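PDB 3TS7: geranyltranstransferase, which probably catalyses the magnesium-dependent condensation of geranyl diphosphate with isopentenyl diphosphate to give farnesyl diphosphate. Local coordinates for residues H184-V196 against L214-Q226. Numbering follows the deposited sequence.
Sequences HIRKTGALIRASV and LDHYAKCIGLAFQ
Arg193 holds Asp215 through NE and NH1, giving one nitrogen to each carboxylate oxygen. The bond from NE to OD1 spans 2.9 Å and is nearly straight (177°), with OD1 in the guanidinium plane; NH1 reaches OD2 on its syn side, also at 2.9 Å but more bent. Arginine suits this place because its long chain does two jobs: CG, anti to the carbonyl carbon, lies against Ala218 CB (3.8 Å), and the bend at chi3 then turns the guanidinium to Asp215 at the partly exposed margin. Lys219 runs beside it, its CD over one face of the guanidinium. Two like charges lie close together here (Arg193 NH2 to Lys219 NZ 4.5 Å), Asp215 probably balancing the arginine's. A leucine in place of Arg193 would probably leave the Asp215 carboxylate without its charged mate. A water donates to both Arg193 O and Asp215 OD1.

Helices 177-201 and 208-237 are successive members of the all-helical isoprenoid synthase fold; their segments 184-196 and 214-226 run roughly antiparallel, 145° between their directions. Small Ala218 sits where the backbones come close (Arg193 CA to Ala218 CA 5.1 Å), its methyl also meeting Val196 CG2. Ile192 CD1 packs on Gly222 CA and meets the edge of the Phe225 ring (3.6 Å to CE2); Ile192 also touches Leu57 of helix 53-65. A water links Gly189 O to Ala218 O.

At the other end, Gln226, long enough to extend its amide between His184 and Thr188, sets it 67° from the imidazole plane. Its NE2 donates to a water that also bonds His184 ND1 and Thr188 OG1; NE2 itself lies 2.9 Å from Thr188 OG1. Between this cluster and Lys219, Ile185 CG1 packs on Leu223 CD2 (3.7 Å).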
loop_
_atom_site.group_PDB
_atom_site.type_symbol
_atom_site.label_atom_id
_atom_site.label_comp_id
_atom_site.label_asym_id
_atom_site.label_seq_id
_atom_site.Cartn_x
_atom_site.Cartn_y
_atom_site.Cartn_z
ATOM N N HIS B 184 -14.982 -14.232 -3.045
ATOM C CA HIS B 184 -15.108 -13.283 -4.154
ATOM C C HIS B 184 -15.415 -11.850 -3.711
ATOM O O HIS B 184 -14.902 -10.897 -4.310
ATOM C CB HIS B 184 -16.153 -13.752 -5.170
ATOM C CG HIS B 184 -15.662 -14.807 -6.105
ATOM N ND1 HIS B 184 -14.563 -14.628 -6.922
ATOM C CD2 HIS B 184 -16.132 -16.052 -6.375
ATOM C CE1 HIS B 184 -14.369 -15.715 -7.647
ATOM N NE2 HIS B 184 -15.309 -16.592 -7.337
ATOM N N ILE B 185 -16.232 -11.727 -2.664
ATOM C CA ILE B 185 -16.591 -10.454 -2.016
ATOM C C ILE B 185 -15.329 -9.764 -1.477
ATOM O O ILE B 185 -15.148 -8.552 -1.655
ATOM C CB ILE B 185 -17.647 -10.677 -0.904
ATOM C CG1 ILE B 185 -19.032 -10.914 -1.520
ATOM C CG2 ILE B 185 -17.784 -9.480 0.055
ATOM C CD1 ILE B 185 -20.035 -11.636 -0.577
ATOM N N ARG B 186 -14.434 -10.547 -0.877
ATOM C CA ARG B 186 -13.197 -9.987 -0.354
ATOM C C ARG B 186 -12.179 -9.692 -1.457
ATOM O O ARG B 186 -11.680 -8.548 -1.545
ATOM C CB ARG B 186 -12.604 -10.880 0.745
ATOM C CG ARG B 186 -13.405 -10.931 2.030
ATOM C CD ARG B 186 -13.065 -12.242 2.752
ATOM N NE ARG B 186 -13.686 -12.364 4.067
ATOM C CZ ARG B 186 -13.100 -12.022 5.212
ATOM N NH1 ARG B 186 -11.859 -11.518 5.222
ATOM N NH2 ARG B 186 -13.761 -12.182 6.353
ATOM N N LYS B 187 -11.909 -10.691 -2.306
ATOM C CA LYS B 187 -10.871 -10.606 -3.347
ATOM C C LYS B 187 -11.124 -9.526 -4.401
ATOM O O LYS B 187 -10.187 -8.869 -4.860
ATOM C CB LYS B 187 -10.665 -11.966 -4.039
ATOM C CG LYS B 187 -9.724 -11.941 -5.271
ATOM C CD LYS B 187 -9.051 -13.280 -5.542
ATOM C CE LYS B 187 -8.419 -13.317 -6.935
ATOM N NZ LYS B 187 -7.058 -12.705 -6.985
ATOM N N THR B 188 -12.384 -9.376 -4.796
ATOM C CA THR B 188 -12.757 -8.565 -5.951
ATOM C C THR B 188 -13.792 -7.524 -5.547
ATOM O O THR B 188 -13.743 -6.366 -5.975
ATOM C CB THR B 188 -13.313 -9.484 -7.081
ATOM O OG1 THR B 188 -12.324 -10.469 -7.419
ATOM C CG2 THR B 188 -13.673 -8.704 -8.333
ATOM N N GLY B 189 -14.725 -7.953 -4.706
ATOM C CA GLY B 189 -15.858 -7.121 -4.343
ATOM C C GLY B 189 -15.502 -5.867 -3.575
ATOM O O GLY B 189 -16.047 -4.804 -3.863
ATOM N N ALA B 190 -14.578 -5.973 -2.615
ATOM C CA ALA B 190 -14.266 -4.842 -1.737
ATOM C C ALA B 190 -13.745 -3.648 -2.545
ATOM O O ALA B 190 -14.170 -2.518 -2.302
ATOM C CB ALA B 190 -13.285 -5.248 -0.610
ATOM N N LEU B 191 -12.880 -3.900 -3.532
ATOM C CA LEU B 191 -12.292 -2.798 -4.307
ATOM C C LEU B 191 -13.301 -2.188 -5.287
ATOM O O LEU B 191 -13.228 -0.999 -5.596
ATOM C CB LEU B 191 -11.016 -3.226 -5.052
ATOM C CG LEU B 191 -10.133 -2.108 -5.631
ATOM C CD1 LEU B 191 -9.668 -1.150 -4.532
ATOM C CD2 LEU B 191 -8.953 -2.655 -6.437
ATOM N N ILE B 192 -14.239 -3.000 -5.773
ATOM C CA ILE B 192 -15.314 -2.503 -6.643
ATOM C C ILE B 192 -16.246 -1.604 -5.844
ATOM O O ILE B 192 -16.586 -0.502 -6.287
ATOM C CB ILE B 192 -16.080 -3.679 -7.318
ATOM C CG1 ILE B 192 -15.254 -4.218 -8.489
ATOM C CG2 ILE B 192 -17.458 -3.245 -7.810
ATOM C CD1 ILE B 192 -15.611 -5.645 -8.863
ATOM N N ARG B 193 -16.635 -2.047 -4.648
ATOM C CA ARG B 193 -17.447 -1.228 -3.767
ATOM C C ARG B 193 -16.708 0.024 -3.329
ATOM O O ARG B 193 -17.336 1.071 -3.150
ATOM C CB ARG B 193 -17.880 -2.016 -2.533
ATOM C CG ARG B 193 -18.830 -3.199 -2.891
ATOM C CD ARG B 193 -18.832 -4.223 -1.810
ATOM N NE ARG B 193 -19.662 -3.813 -0.685
ATOM C CZ ARG B 193 -20.012 -4.620 0.310
ATOM N NH1 ARG B 193 -20.788 -4.169 1.274
ATOM N NH2 ARG B 193 -19.588 -5.887 0.335
ATOM N N ALA B 194 -15.383 -0.076 -3.163
ATOM C CA ALA B 194 -14.589 1.125 -2.797
ATOM C C ALA B 194 -14.690 2.144 -3.896
ATOM O O ALA B 194 -14.812 3.320 -3.609
ATOM C CB ALA B 194 -13.099 0.763 -2.556
ATOM N N SER B 195 -14.641 1.700 -5.149
ATOM C CA SER B 195 -14.689 2.627 -6.289
ATOM C C SER B 195 -15.960 3.473 -6.297
ATOM O O SER B 195 -15.943 4.656 -6.662
ATOM C CB SER B 195 -14.585 1.856 -7.593
ATOM O OG SER B 195 -13.464 1.012 -7.538
ATOM N N VAL B 196 -17.047 2.856 -5.840
ATOM C CA VAL B 196 -18.337 3.505 -5.779
ATOM C C VAL B 196 -18.425 4.406 -4.555
ATOM O O VAL B 196 -18.900 5.544 -4.658
ATOM C CB VAL B 196 -19.487 2.436 -5.838
ATOM C CG1 VAL B 196 -20.830 3.032 -5.438
ATOM C CG2 VAL B 196 -19.550 1.870 -7.231
ATOM N N LEU B 214 -26.097 2.396 -3.399
ATOM C CA LEU B 214 -25.078 2.327 -4.425
ATOM C C LEU B 214 -24.021 1.287 -4.064
ATOM O O LEU B 214 -23.465 0.633 -4.952
ATOM C CB LEU B 214 -24.441 3.705 -4.657
ATOM C CG LEU B 214 -25.318 4.687 -5.440
ATOM C CD1 LEU B 214 -24.841 6.134 -5.230
ATOM C CD2 LEU B 214 -25.315 4.321 -6.904
ATOM N N ASP B 215 -23.726 1.180 -2.782
ATOM C CA ASP B 215 -22.925 0.046 -2.274
ATOM C C ASP B 215 -23.552 -1.321 -2.591
ATOM O O ASP B 215 -22.858 -2.232 -3.082
ATOM C CB ASP B 215 -22.686 0.165 -0.773
ATOM C CG ASP B 215 -21.780 -0.940 -0.266
ATOM O OD1 ASP B 215 -20.609 -1.026 -0.715
ATOM O OD2 ASP B 215 -22.252 -1.745 0.538
ATOM N N HIS B 216 -24.858 -1.461 -2.343
ATOM C CA HIS B 216 -25.567 -2.707 -2.747
ATOM C C HIS B 216 -25.535 -2.951 -4.245
ATOM O O HIS B 216 -25.326 -4.088 -4.680
ATOM C CB HIS B 216 -27.007 -2.765 -2.200
ATOM C CG HIS B 216 -27.554 -4.160 -2.131
ATOM N ND1 HIS B 216 -27.011 -5.129 -1.313
ATOM C CD2 HIS B 216 -28.568 -4.759 -2.799
ATOM C CE1 HIS B 216 -27.673 -6.262 -1.474
ATOM N NE2 HIS B 216 -28.625 -6.064 -2.367
ATOM N N TYR B 217 -25.689 -1.890 -5.050
ATOM C CA TYR B 217 -25.494 -1.990 -6.504
ATOM C C TYR B 217 -24.097 -2.538 -6.812
ATOM O O TYR B 217 -23.921 -3.443 -7.659
ATOM C CB TYR B 217 -25.702 -0.602 -7.170
ATOM C CG TYR B 217 -25.212 -0.492 -8.583
ATOM C CD1 TYR B 217 -26.040 -0.827 -9.663
ATOM C CD2 TYR B 217 -23.920 -0.054 -8.860
ATOM C CE1 TYR B 217 -25.584 -0.732 -10.962
ATOM C CE2 TYR B 217 -23.461 0.048 -10.155
ATOM C CZ TYR B 217 -24.296 -0.279 -11.204
ATOM O OH TYR B 217 -23.829 -0.188 -12.495
ATOM N N ALA B 218 -23.100 -1.958 -6.142
ATOM C CA ALA B 218 -21.693 -2.325 -6.356
ATOM C C ALA B 218 -21.417 -3.792 -5.975
ATOM O O ALA B 218 -20.819 -4.552 -6.767
ATOM C CB ALA B 218 -20.778 -1.357 -5.566
ATOM N N LYS B 219 -21.927 -4.182 -4.812
ATOM C CA LYS B 219 -21.798 -5.560 -4.291
ATOM C C LYS B 219 -22.422 -6.591 -5.240
ATOM O O LYS B 219 -21.796 -7.611 -5.572
ATOM C CB LYS B 219 -22.437 -5.667 -2.901
ATOM C CG LYS B 219 -22.339 -7.076 -2.294
ATOM C CD LYS B 219 -22.943 -7.142 -0.919
ATOM C CE LYS B 219 -22.618 -8.477 -0.241
ATOM N NZ LYS B 219 -23.159 -8.483 1.141
ATOM N N CYS B 220 -23.637 -6.286 -5.713
ATOM C CA CYS B 220 -24.364 -7.187 -6.616
ATOM C C CYS B 220 -23.704 -7.294 -7.988
ATOM O O CYS B 220 -23.584 -8.393 -8.514
ATOM C CB CYS B 220 -25.852 -6.794 -6.716
ATOM S SG CYS B 220 -26.752 -6.921 -5.173
ATOM N N ILE B 221 -23.229 -6.191 -8.580
ATOM C CA ILE B 221 -22.557 -6.367 -9.870
ATOM C C ILE B 221 -21.214 -7.117 -9.754
ATOM O O ILE B 221 -20.840 -7.870 -10.660
ATOM C CB ILE B 221 -22.408 -5.079 -10.731
ATOM C CG1 ILE B 221 -21.368 -4.130 -10.173
ATOM C CG2 ILE B 221 -23.776 -4.363 -10.925
ATOM C CD1 ILE B 221 -21.255 -2.848 -11.003
ATOM N N GLY B 222 -20.522 -6.916 -8.632
ATOM C CA GLY B 222 -19.241 -7.570 -8.373
ATOM C C GLY B 222 -19.436 -9.083 -8.310
ATOM O O GLY B 222 -18.694 -9.836 -8.930
ATOM N N LEU B 223 -20.462 -9.519 -7.592
ATOM C CA LEU B 223 -20.716 -10.953 -7.458
ATOM C C LEU B 223 -21.175 -11.551 -8.776
ATOM O O LEU B 223 -20.656 -12.580 -9.214
ATOM C CB LEU B 223 -21.741 -11.219 -6.357
ATOM C CG LEU B 223 -21.175 -11.207 -4.939
ATOM C CD1 LEU B 223 -22.289 -11.009 -3.945
ATOM C CD2 LEU B 223 -20.361 -12.494 -4.637
ATOM N N ALA B 224 -22.119 -10.866 -9.418
ATOM C CA ALA B 224 -22.711 -11.320 -10.666
ATOM C C ALA B 224 -21.694 -11.518 -11.793
ATOM O O ALA B 224 -21.761 -12.511 -12.499
ATOM C CB ALA B 224 -23.838 -10.360 -11.108
ATOM N N PHE B 225 -20.734 -10.605 -11.957
ATOM C CA PHE B 225 -19.827 -10.729 -13.122
ATOM C C PHE B 225 -18.839 -11.901 -13.020
ATOM O O PHE B 225 -18.452 -12.519 -14.031
ATOM C CB PHE B 225 -19.145 -9.384 -13.489
ATOM C CG PHE B 225 -17.756 -9.192 -12.916
ATOM C CD1 PHE B 225 -16.632 -9.616 -13.620
ATOM C CD2 PHE B 225 -17.571 -8.544 -11.708
ATOM C CE1 PHE B 225 -15.333 -9.430 -13.108
ATOM C CE2 PHE B 225 -16.273 -8.352 -11.185
ATOM C CZ PHE B 225 -15.163 -8.793 -11.885
ATOM N N GLN B 226 -18.443 -12.212 -11.798
ATOM C CA GLN B 226 -17.581 -13.366 -11.597
ATOM C C GLN B 226 -18.339 -14.692 -11.736
ATOM O O GLN B 226 -17.777 -15.658 -12.231
ATOM C CB GLN B 226 -16.843 -13.254 -10.286
ATOM C CG GLN B 226 -15.775 -12.188 -10.348
ATOM C CD GLN B 226 -14.999 -12.116 -9.084
ATOM O OE1 GLN B 226 -15.560 -11.920 -8.007
ATOM N NE2 GLN B 226 -13.697 -12.288 -9.191
HETATM O O HOH W 1 -12.561 -12.989 -6.793
HETATM O O HOH W 2 -18.489 -5.552 -5.497
HETATM O O HOH W 3 -19.840 1.097 -2.311
#